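Local coordinates for guanine deaminase (Escherichia coli, PDB 6OHB), which catalyses the zinc-dependent hydrolytic deamination of guanine to xanthine and ammonia in purine degradation, at residues A205-F210 with W233-L238; D80-Y85 with L139-V144. All blocks are in the same frame, centred on the assembly; numbering follows the deposited sequence.

Overall arrangement
Both contacts pair neighbouring parallel strands of the amidohydrolase barrel, near the strand ends that carry the zinc site. Interaction 2 comes first along the chain and joins strand 73-84 to strand 135-141. Interaction 1 follows and joins strand 203-208 to strand 233-238. Strand 164-169 lies between the two pairs and bonds to 135-141 on one side and to 203-208 on the other. The centres of the contacts are about 9 Å apart. They meet inside the barrel: His-82 and His-84 of interaction 2 and His-237 of interaction 1 bind the same zinc ion, with Asp-327 from another part of the chain. The two strand pairs thus help build one metal centre.

Interaction 1 of 2, residues A205-F210 with W233-L238; sequences AITPRF and WVHTHL. With ZN (zinc ion), chain E.
Segments 205-210 and 233-238 run parallel along their strand parts, the short axes 24° apart, with Ile-206 bridging them: its N donates to Trp-233 O at 2.6 Å and its O accepts from His-235 N. The CB atoms of Ala-205 and Trp-233 touch at 3.6 Å on one face. The Ile-206 side chain lies on the other, against helix 216-228. This is a beta-alpha-beta unit of the TIM barrel, with helix 216-228 as the connection. Past the regular pairing, Thr-236 OG1 lies 2.7 Å from Pro-208 O and 3.0 Å from Arg-209 O; its one proton can serve either. Arg-209 O takes two bonds from His-237, at 3.2 Å from N and 3.2 Å from ND1. They reach the carbonyl from opposite faces of its plane. Arg-209 O lies in the plane of the His-237 ring, so the ND1 bond probably helps fix the ring's rotation. His-237 NE2 binds the zinc ion at 2.0 Å. The Arg-209 guanidinium instead forms a salt bridge with Glu-110. Thr-207 OG1 sits beside its backbone N (chi1 -48°), where it bonds to Ala-205 O and accepts from a water that also bonds to His-235 ND1. A valine here would probably leave both Ala-205 O and the water without their hydroxyl partner. His-235 NE2 hydrogen-bonds to ND1 of the zinc ligand His-82.

Interaction 2 of 2, residues D80-Y85 with L139-V144; sequences DTHIHY and LVFGTV. With ZN (zinc ion), chain E.
His-82 and His-84 meet Phe-141 through different first torsions. In His-82, CG is anti to the backbone N (chi1 179°); in His-84 it lies beside the N and anti to the carbonyl carbon (chi1 -64°). Both rings thereby converge on the zinc ion, each binding it through NE2. His-82 turns an edge toward the face of Phe-141 in an offset edge-to-face pair, its CE1 3.7 Å from Phe-141 CD1. His-84 lies alongside Phe-141 and points the same way. His-84 CE1 sits over one face of the Phe-141 ring, 3.7 Å from its CD2, with the planes at 42°. Phe-141 thus backs both metal ligands. A water in the plane of the His-84 ring accepts from His-84 ND1 at 2.7 Å and makes a weak bond to Gly-142 O. The two histidines form the HxH motif at the end of the first barrel strand, common in the amidohydrolase superfamily. The backbones pair in parallel. Phe-141 N donates to Ile-83 O at 2.7 Å, and Tyr-85 N donates to Phe-141 O at 3.0 Å. Farther back, Leu-139 N bonds to Asp-80 O, and Leu-139 CD2 packs against Thr-81 O at 3.3 Å. On the face away from the metal, Ile-83 CG2 meets Val-140 CG2, and Tyr-85 CB rests 3.6 Å from Val-140 CG1. Tyr-85 and His-84 probably border the substrate site. The Tyr-85 hydroxyl bonds to Ala-119 O. Helix 116-132 covers Ile-83 and Val-140 through Phe-126, and helix 146-158 places Leu-152 against Val-140 and Tyr-85. Strand 164-169 continues the barrel beside 139-141, its Val-168 touching Phe-141.

Interaction 1 of 2, residues A205-F210 with W233-L238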
ATOM      1  N   ALA A 205     -15.359 -25.859  -4.625  1.00 42.51           N
ATOM      2  CA  ALA A 205     -15.121 -25.787  -3.190  1.00 42.64           C
ATOM      3  C   ALA A 205     -16.453 -25.675  -2.461  1.00 45.55           C
ATOM      4  O   ALA A 205     -17.254 -24.790  -2.770  1.00 45.22           O
ATOM      5  CB  ALA A 205     -14.228 -24.597  -2.836  1.00 42.93           C
ATOM      6  N   ILE A 206     -16.695 -26.581  -1.513  1.00 49.14           N
ATOM      7  CA  ILE A 206     -17.847 -26.448  -0.630  1.00 47.54           C
ATOM      8  C   ILE A 206     -17.611 -25.241   0.264  1.00 49.02           C
ATOM      9  O   ILE A 206     -16.655 -25.209   1.048  1.00 47.22           O
ATOM     10  CB  ILE A 206     -18.068 -27.717   0.199  1.00 54.88           C
ATOM     11  CG1 ILE A 206     -18.369 -28.907  -0.712  1.00 55.05           C
ATOM     12  CG2 ILE A 206     -19.205 -27.501   1.186  1.00 45.35           C
ATOM     13  CD1 ILE A 206     -17.678 -30.173  -0.281  1.00 54.04           C
ATOM     14  N   THR A 207     -18.476 -24.237   0.148  1.00 44.98           N
ATOM     15  CA  THR A 207     -18.192 -22.899   0.657  1.00 51.37           C
ATOM     16  C   THR A 207     -19.315 -22.429   1.572  1.00 56.30           C
ATOM     17  O   THR A 207     -20.225 -21.702   1.145  1.00 49.89           O
ATOM     18  CB  THR A 207     -17.985 -21.921  -0.503  1.00 51.98           C
ATOM     19  OG1 THR A 207     -17.086 -22.495  -1.460  1.00 49.86           O
ATOM     20  CG2 THR A 207     -17.399 -20.630  -0.015  1.00 49.63           C
ATOM     21  N   PRO A 208     -19.293 -22.839   2.840  1.00 55.61           N
ATOM     22  CA  PRO A 208     -20.089 -22.125   3.848  1.00 52.88           C
ATOM     23  C   PRO A 208     -19.366 -20.836   4.212  1.00 50.23           C
ATOM     24  O   PRO A 208     -18.154 -20.843   4.446  1.00 48.81           O
ATOM     25  CB  PRO A 208     -20.141 -23.104   5.026  1.00 52.06           C
ATOM     26  CG  PRO A 208     -18.896 -23.955   4.868  1.00 51.92           C
ATOM     27  CD  PRO A 208     -18.576 -24.003   3.398  1.00 45.74           C
ATOM     28  N   ARG A 209     -20.109 -19.725   4.254  1.00 51.41           N
ATOM     29  CA  ARG A 209     -19.481 -18.432   4.515  1.00 52.87           C
ATOM     30  C   ARG A 209     -18.700 -18.470   5.823  1.00 53.94           C
ATOM     31  O   ARG A 209     -17.473 -18.315   5.835  1.00 58.56           O
ATOM     32  CB  ARG A 209     -20.528 -17.315   4.538  1.00 54.84           C
ATOM     33  CG  ARG A 209     -19.901 -15.926   4.598  1.00 54.13           C
ATOM     34  CD  ARG A 209     -20.932 -14.815   4.585  1.00 56.25           C
ATOM     35  NE  ARG A 209     -21.661 -14.733   3.323  1.00 61.14           N
ATOM     36  CZ  ARG A 209     -21.308 -13.962   2.300  1.00 55.94           C
ATOM     37  NH1 ARG A 209     -20.223 -13.197   2.377  1.00 58.62           N
ATOM     38  NH2 ARG A 209     -22.044 -13.955   1.198  1.00 57.19           N
ATOM     39  N   PHE A 210     -19.398 -18.690   6.932  1.00 50.35           N
ATOM     40  CA  PHE A 210     -18.777 -19.058   8.197  1.00 48.61           C
ATOM     41  C   PHE A 210     -19.853 -19.675   9.086  1.00 56.84           C
ATOM     42  O   PHE A 210     -21.028 -19.753   8.711  1.00 51.67           O
ATOM     43  CB  PHE A 210     -18.088 -17.864   8.877  1.00 55.76           C
ATOM     44  CG  PHE A 210     -18.937 -16.617   8.967  1.00 55.10           C
ATOM     45  CD1 PHE A 210     -18.445 -15.398   8.533  1.00 61.02           C
ATOM     46  CD2 PHE A 210     -20.214 -16.660   9.490  1.00 63.48           C
ATOM     47  CE1 PHE A 210     -19.212 -14.252   8.618  1.00 63.09           C
ATOM     48  CE2 PHE A 210     -20.984 -15.516   9.578  1.00 70.30           C
ATOM     49  CZ  PHE A 210     -20.484 -14.314   9.140  1.00 66.10           C
ATOM     50  N   TRP A 233     -12.999 -29.109  -2.801  1.00 51.17           N
ATOM     51  CA  TRP A 233     -12.351 -28.290  -1.794  1.00 50.94           C
ATOM     52  C   TRP A 233     -13.363 -27.875  -0.732  1.00 46.75           C
ATOM     53  O   TRP A 233     -14.578 -27.942  -0.931  1.00 41.15           O
ATOM     54  CB  TRP A 233     -11.697 -27.067  -2.447  1.00 46.83           C
ATOM     55  CG  TRP A 233     -10.302 -27.353  -2.936  1.00 46.07           C
ATOM     56  CD1 TRP A 233      -9.144 -26.819  -2.458  1.00 49.16           C
ATOM     57  CD2 TRP A 233      -9.923 -28.266  -3.977  1.00 38.36           C
ATOM     58  NE1 TRP A 233      -8.069 -27.335  -3.139  1.00 45.03           N
ATOM     59  CE2 TRP A 233      -8.520 -28.227  -4.074  1.00 43.73           C
ATOM     60  CE3 TRP A 233     -10.635 -29.114  -4.835  1.00 46.25           C
ATOM     61  CZ2 TRP A 233      -7.810 -29.003  -4.998  1.00 45.68           C
ATOM     62  CZ3 TRP A 233      -9.929 -29.884  -5.755  1.00 42.05           C
ATOM     63  CH2 TRP A 233      -8.534 -29.821  -5.827  1.00 41.19           C
ATOM     64  N   VAL A 234     -12.838 -27.471   0.421  1.00 48.20           N
ATOM     65  CA  VAL A 234     -13.620 -26.825   1.467  1.00 45.49           C
ATOM     66  C   VAL A 234     -13.009 -25.450   1.691  1.00 48.22           C
ATOM     67  O   VAL A 234     -11.783 -25.315   1.738  1.00 46.17           O
ATOM     68  CB  VAL A 234     -13.627 -27.645   2.773  1.00 50.85           C
ATOM     69  CG1 VAL A 234     -14.332 -26.882   3.881  1.00 42.74           C
ATOM     70  CG2 VAL A 234     -14.270 -29.011   2.544  1.00 49.66           C
ATOM     71  N   HIS A 235     -13.853 -24.433   1.829  1.00 43.74           N
ATOM     72  CA  HIS A 235     -13.364 -23.059   1.884  1.00 46.59           C
ATOM     73  C   HIS A 235     -14.265 -22.251   2.805  1.00 44.03           C
ATOM     74  O   HIS A 235     -15.455 -22.103   2.517  1.00 44.12           O
ATOM     75  CB  HIS A 235     -13.344 -22.456   0.477  1.00 50.41           C
ATOM     76  CG  HIS A 235     -12.728 -21.097   0.408  1.00 47.88           C
ATOM     77  ND1 HIS A 235     -12.988 -20.214  -0.618  1.00 43.76           N
ATOM     78  CD2 HIS A 235     -11.854 -20.472   1.233  1.00 40.11           C
ATOM     79  CE1 HIS A 235     -12.299 -19.105  -0.423  1.00 43.96           C
ATOM     80  NE2 HIS A 235     -11.605 -19.235   0.694  1.00 43.08           N
ATOM     81  N   THR A 236     -13.711 -21.708   3.890  1.00 44.07           N
ATOM     82  CA  THR A 236     -14.544 -20.898   4.774  1.00 48.92           C
ATOM     83  C   THR A 236     -13.681 -19.903   5.539  1.00 45.71           C
ATOM     84  O   THR A 236     -12.455 -19.948   5.472  1.00 45.02           O
ATOM     85  CB  THR A 236     -15.351 -21.792   5.733  1.00 51.86           C
ATOM     86  OG1 THR A 236     -16.343 -21.007   6.403  1.00 49.78           O
ATOM     87  CG2 THR A 236     -14.439 -22.453   6.762  1.00 46.59           C
ATOM     88  N   HIS A 237     -14.336 -19.002   6.277  1.00 40.17           N
ATOM     89  CA  HIS A 237     -13.652 -18.026   7.122  1.00 42.40           C
ATOM     90  C   HIS A 237     -13.486 -18.594   8.538  1.00 45.84           C
ATOM     91  O   HIS A 237     -14.322 -19.369   9.008  1.00 40.38           O
ATOM     92  CB  HIS A 237     -14.432 -16.704   7.173  1.00 40.83           C
ATOM     93  CG  HIS A 237     -14.426 -15.911   5.892  1.00 44.67           C
ATOM     94  ND1 HIS A 237     -15.373 -16.074   4.901  1.00 41.54           N
ATOM     95  CD2 HIS A 237     -13.621 -14.901   5.476  1.00 42.33           C
ATOM     96  CE1 HIS A 237     -15.137 -15.217   3.921  1.00 46.65           C
ATOM     97  NE2 HIS A 237     -14.077 -14.496   4.243  1.00 45.34           N
ATOM     98  N   LEU A 238     -12.398 -18.209   9.224  1.00 39.68           N
ATOM     99  CA  LEU A 238     -12.139 -18.753  10.558  1.00 40.39           C
ATOM    100  C   LEU A 238     -11.349 -17.773  11.418  1.00 50.26           C
ATOM    101  O   LEU A 238     -10.256 -17.357  11.024  1.00 43.13           O
ATOM    102  CB  LEU A 238     -11.380 -20.087  10.469  1.00 50.57           C
ATOM    103  CG  LEU A 238     -10.948 -20.769  11.777  1.00 49.09           C
ATOM    104  CD1 LEU A 238     -12.161 -21.303  12.520  1.00 47.67           C
ATOM    105  CD2 LEU A 238      -9.959 -21.892  11.487  1.00 50.49           C
TER
HETATM  106 ZN    ZN E 501     -13.316 -13.186   2.873  1.00 51.08          ZN
HETATM  107  O   HOH W   1     -14.984 -20.953  -2.376  1.00 46.33           O

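Interaction 2 of 2, residues D80-Y85 with L139-V144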
ATOM      1  N   ASP A  80      -3.947 -16.858  -5.658  1.00 36.21           N
ATOM      2  CA  ASP A  80      -4.722 -16.065  -4.707  1.00 42.22           C
ATOM      3  C   ASP A  80      -5.665 -17.002  -3.956  1.00 41.36           C
ATOM      4  O   ASP A  80      -6.653 -17.478  -4.524  1.00 43.76           O
ATOM      5  CB  ASP A  80      -5.504 -14.985  -5.454  1.00 38.81           C
ATOM      6  CG  ASP A  80      -6.036 -13.896  -4.538  1.00 52.83           C
ATOM      7  OD1 ASP A  80      -6.270 -14.164  -3.337  1.00 51.03           O
ATOM      8  OD2 ASP A  80      -6.229 -12.766  -5.036  1.00 49.06           O
ATOM      9  N   THR A  81      -5.395 -17.229  -2.670  1.00 34.43           N
ATOM     10  CA  THR A  81      -6.079 -18.298  -1.947  1.00 42.68           C
ATOM     11  C   THR A  81      -7.359 -17.871  -1.226  1.00 40.43           C
ATOM     12  O   THR A  81      -7.985 -18.723  -0.585  1.00 43.92           O
ATOM     13  CB  THR A  81      -5.130 -18.952  -0.937  1.00 42.06           C
ATOM     14  OG1 THR A  81      -4.688 -17.982   0.023  1.00 36.65           O
ATOM     15  CG2 THR A  81      -3.924 -19.567  -1.648  1.00 40.62           C
ATOM     16  N   HIS A  82      -7.785 -16.611  -1.327  1.00 39.59           N
ATOM     17  CA  HIS A  82      -9.090 -16.210  -0.788  1.00 45.18           C
ATOM     18  C   HIS A  82      -9.488 -14.881  -1.418  1.00 40.81           C
ATOM     19  O   HIS A  82      -8.844 -13.858  -1.163  1.00 40.95           O
ATOM     20  CB  HIS A  82      -9.067 -16.106   0.738  1.00 43.03           C
ATOM     21  CG  HIS A  82     -10.372 -15.675   1.337  1.00 43.83           C
ATOM     22  ND1 HIS A  82     -11.481 -16.492   1.382  1.00 43.24           N
ATOM     23  CD2 HIS A  82     -10.747 -14.505   1.908  1.00 49.78           C
ATOM     24  CE1 HIS A  82     -12.479 -15.849   1.959  1.00 48.76           C
ATOM     25  NE2 HIS A  82     -12.059 -14.641   2.290  1.00 47.83           N
ATOM     26  N   ILE A  83     -10.544 -14.897  -2.223  1.00 40.53           N
ATOM     27  CA  ILE A  83     -11.040 -13.690  -2.872  1.00 40.34           C
ATOM     28  C   ILE A  83     -12.537 -13.862  -3.099  1.00 41.37           C
ATOM     29  O   ILE A  83     -13.010 -14.967  -3.379  1.00 45.83           O
ATOM     30  CB  ILE A  83     -10.257 -13.405  -4.175  1.00 47.74           C
ATOM     31  CG1 ILE A  83     -10.744 -12.114  -4.837  1.00 45.05           C
ATOM     32  CG2 ILE A  83     -10.317 -14.598  -5.130  1.00 38.80           C
ATOM     33  CD1 ILE A  83      -9.870 -11.655  -5.991  1.00 42.73           C
ATOM     34  N   HIS A  84     -13.285 -12.771  -2.937  1.00 41.79           N
ATOM     35  CA  HIS A  84     -14.739 -12.764  -3.086  1.00 40.63           C
ATOM     36  C   HIS A  84     -15.086 -12.168  -4.456  1.00 40.74           C
ATOM     37  O   HIS A  84     -14.841 -10.983  -4.702  1.00 46.93           O
ATOM     38  CB  HIS A  84     -15.403 -11.976  -1.947  1.00 40.35           C
ATOM     39  CG  HIS A  84     -15.217 -12.563  -0.569  1.00 40.13           C
ATOM     40  ND1 HIS A  84     -16.226 -13.223   0.103  1.00 41.16           N
ATOM     41  CD2 HIS A  84     -14.171 -12.519   0.289  1.00 38.18           C
ATOM     42  CE1 HIS A  84     -15.797 -13.593   1.296  1.00 41.23           C
ATOM     43  NE2 HIS A  84     -14.551 -13.187   1.429  1.00 32.92           N
ATOM     44  N   TYR A  85     -15.630 -13.000  -5.355  1.00 39.13           N
ATOM     45  CA  TYR A  85     -16.044 -12.532  -6.680  1.00 43.15           C
ATOM     46  C   TYR A  85     -17.076 -11.402  -6.661  1.00 49.89           C
ATOM     47  O   TYR A  85     -16.872 -10.401  -7.372  1.00 43.22           O
ATOM     48  CB  TYR A  85     -16.524 -13.742  -7.499  1.00 41.66           C
ATOM     49  CG  TYR A  85     -17.699 -13.528  -8.440  1.00 46.26           C
ATOM     50  CD1 TYR A  85     -17.615 -12.654  -9.524  1.00 46.19           C
ATOM     51  CD2 TYR A  85     -18.887 -14.234  -8.263  1.00 48.92           C
ATOM     52  CE1 TYR A  85     -18.685 -12.471 -10.383  1.00 43.44           C
ATOM     53  CE2 TYR A  85     -19.964 -14.061  -9.123  1.00 47.36           C
ATOM     54  CZ  TYR A  85     -19.857 -13.180 -10.179  1.00 52.62           C
ATOM     55  OH  TYR A  85     -20.928 -13.006 -11.031  1.00 55.15           O
ATOM     56  N   LEU A 139      -8.793 -19.264  -5.417  1.00 43.21           N
ATOM     57  CA  LEU A 139      -9.854 -19.920  -4.667  1.00 34.91           C
ATOM     58  C   LEU A 139     -10.870 -18.829  -4.347  1.00 40.73           C
ATOM     59  O   LEU A 139     -10.563 -17.885  -3.612  1.00 35.58           O
ATOM     60  CB  LEU A 139      -9.295 -20.583  -3.412  1.00 36.40           C
ATOM     61  CG  LEU A 139     -10.282 -21.030  -2.335  1.00 40.75           C
ATOM     62  CD1 LEU A 139     -11.298 -22.017  -2.896  1.00 36.88           C
ATOM     63  CD2 LEU A 139      -9.529 -21.627  -1.153  1.00 33.58           C
ATOM     64  N   VAL A 140     -12.061 -18.936  -4.928  1.00 42.15           N
ATOM     65  CA  VAL A 140     -12.966 -17.806  -5.093  1.00 40.14           C
ATOM     66  C   VAL A 140     -14.256 -18.078  -4.333  1.00 45.88           C
ATOM     67  O   VAL A 140     -14.914 -19.099  -4.562  1.00 43.21           O
ATOM     68  CB  VAL A 140     -13.276 -17.541  -6.578  1.00 44.90           C
ATOM     69  CG1 VAL A 140     -14.184 -16.327  -6.711  1.00 46.63           C
ATOM     70  CG2 VAL A 140     -11.997 -17.357  -7.380  1.00 38.24           C
ATOM     71  N   PHE A 141     -14.623 -17.158  -3.443  1.00 46.49           N
ATOM     72  CA  PHE A 141     -15.967 -17.168  -2.886  1.00 45.75           C
ATOM     73  C   PHE A 141     -16.959 -16.741  -3.958  1.00 46.45           C
ATOM     74  O   PHE A 141     -16.772 -15.718  -4.623  1.00 50.29           O
ATOM     75  CB  PHE A 141     -16.063 -16.235  -1.682  1.00 49.28           C
ATOM     76  CG  PHE A 141     -16.157 -16.948  -0.363  1.00 46.76           C
ATOM     77  CD1 PHE A 141     -15.098 -17.710   0.096  1.00 47.95           C
ATOM     78  CD2 PHE A 141     -17.299 -16.852   0.415  1.00 43.87           C
ATOM     79  CE1 PHE A 141     -15.169 -18.362   1.307  1.00 50.61           C
ATOM     80  CE2 PHE A 141     -17.381 -17.499   1.629  1.00 48.92           C
ATOM     81  CZ  PHE A 141     -16.315 -18.255   2.081  1.00 52.60           C
ATOM     82  N   GLY A 142     -18.007 -17.533  -4.135  1.00 46.51           N
ATOM     83  CA  GLY A 142     -19.070 -17.173  -5.049  1.00 51.64           C
ATOM     84  C   GLY A 142     -20.211 -16.395  -4.423  1.00 54.38           C
ATOM     85  O   GLY A 142     -20.020 -15.565  -3.528  1.00 49.59           O
ATOM     86  N   THR A 143     -21.416 -16.673  -4.905  1.00 62.65           N
ATOM     87  CA  THR A 143     -22.650 -16.127  -4.377  1.00 62.50           C
ATOM     88  C   THR A 143     -23.380 -17.191  -3.568  1.00 61.77           C
ATOM     89  O   THR A 143     -22.951 -18.343  -3.466  1.00 58.70           O
ATOM     90  CB  THR A 143     -23.545 -15.672  -5.531  1.00 65.93           C
ATOM     91  OG1 THR A 143     -23.410 -16.605  -6.620  1.00 66.70           O
ATOM     92  CG2 THR A 143     -23.149 -14.294  -6.010  1.00 62.56           C
ATOM     93  N   VAL A 144     -24.501 -16.792  -2.972  1.00 57.03           N
ATOM     94  CA  VAL A 144     -25.435 -17.803  -2.499  1.00 60.45           C
ATOM     95  C   VAL A 144     -26.278 -18.304  -3.666  1.00 57.55           C
ATOM     96  O   VAL A 144     -26.720 -19.455  -3.667  1.00 60.69           O
ATOM     97  CB  VAL A 144     -26.308 -17.248  -1.363  1.00 66.04           C
ATOM     98  CG1 VAL A 144     -26.893 -18.385  -0.550  1.00 64.21           C
ATOM     99  CG2 VAL A 144     -25.497 -16.321  -0.485  1.00 62.47           C
TER
HETATM  100 ZN    ZN E 501     -13.316 -13.186   2.873  1.00 51.08          ZN
HETATM  101  O   HOH W   2     -18.527 -13.614  -1.223  1.00 47.17           O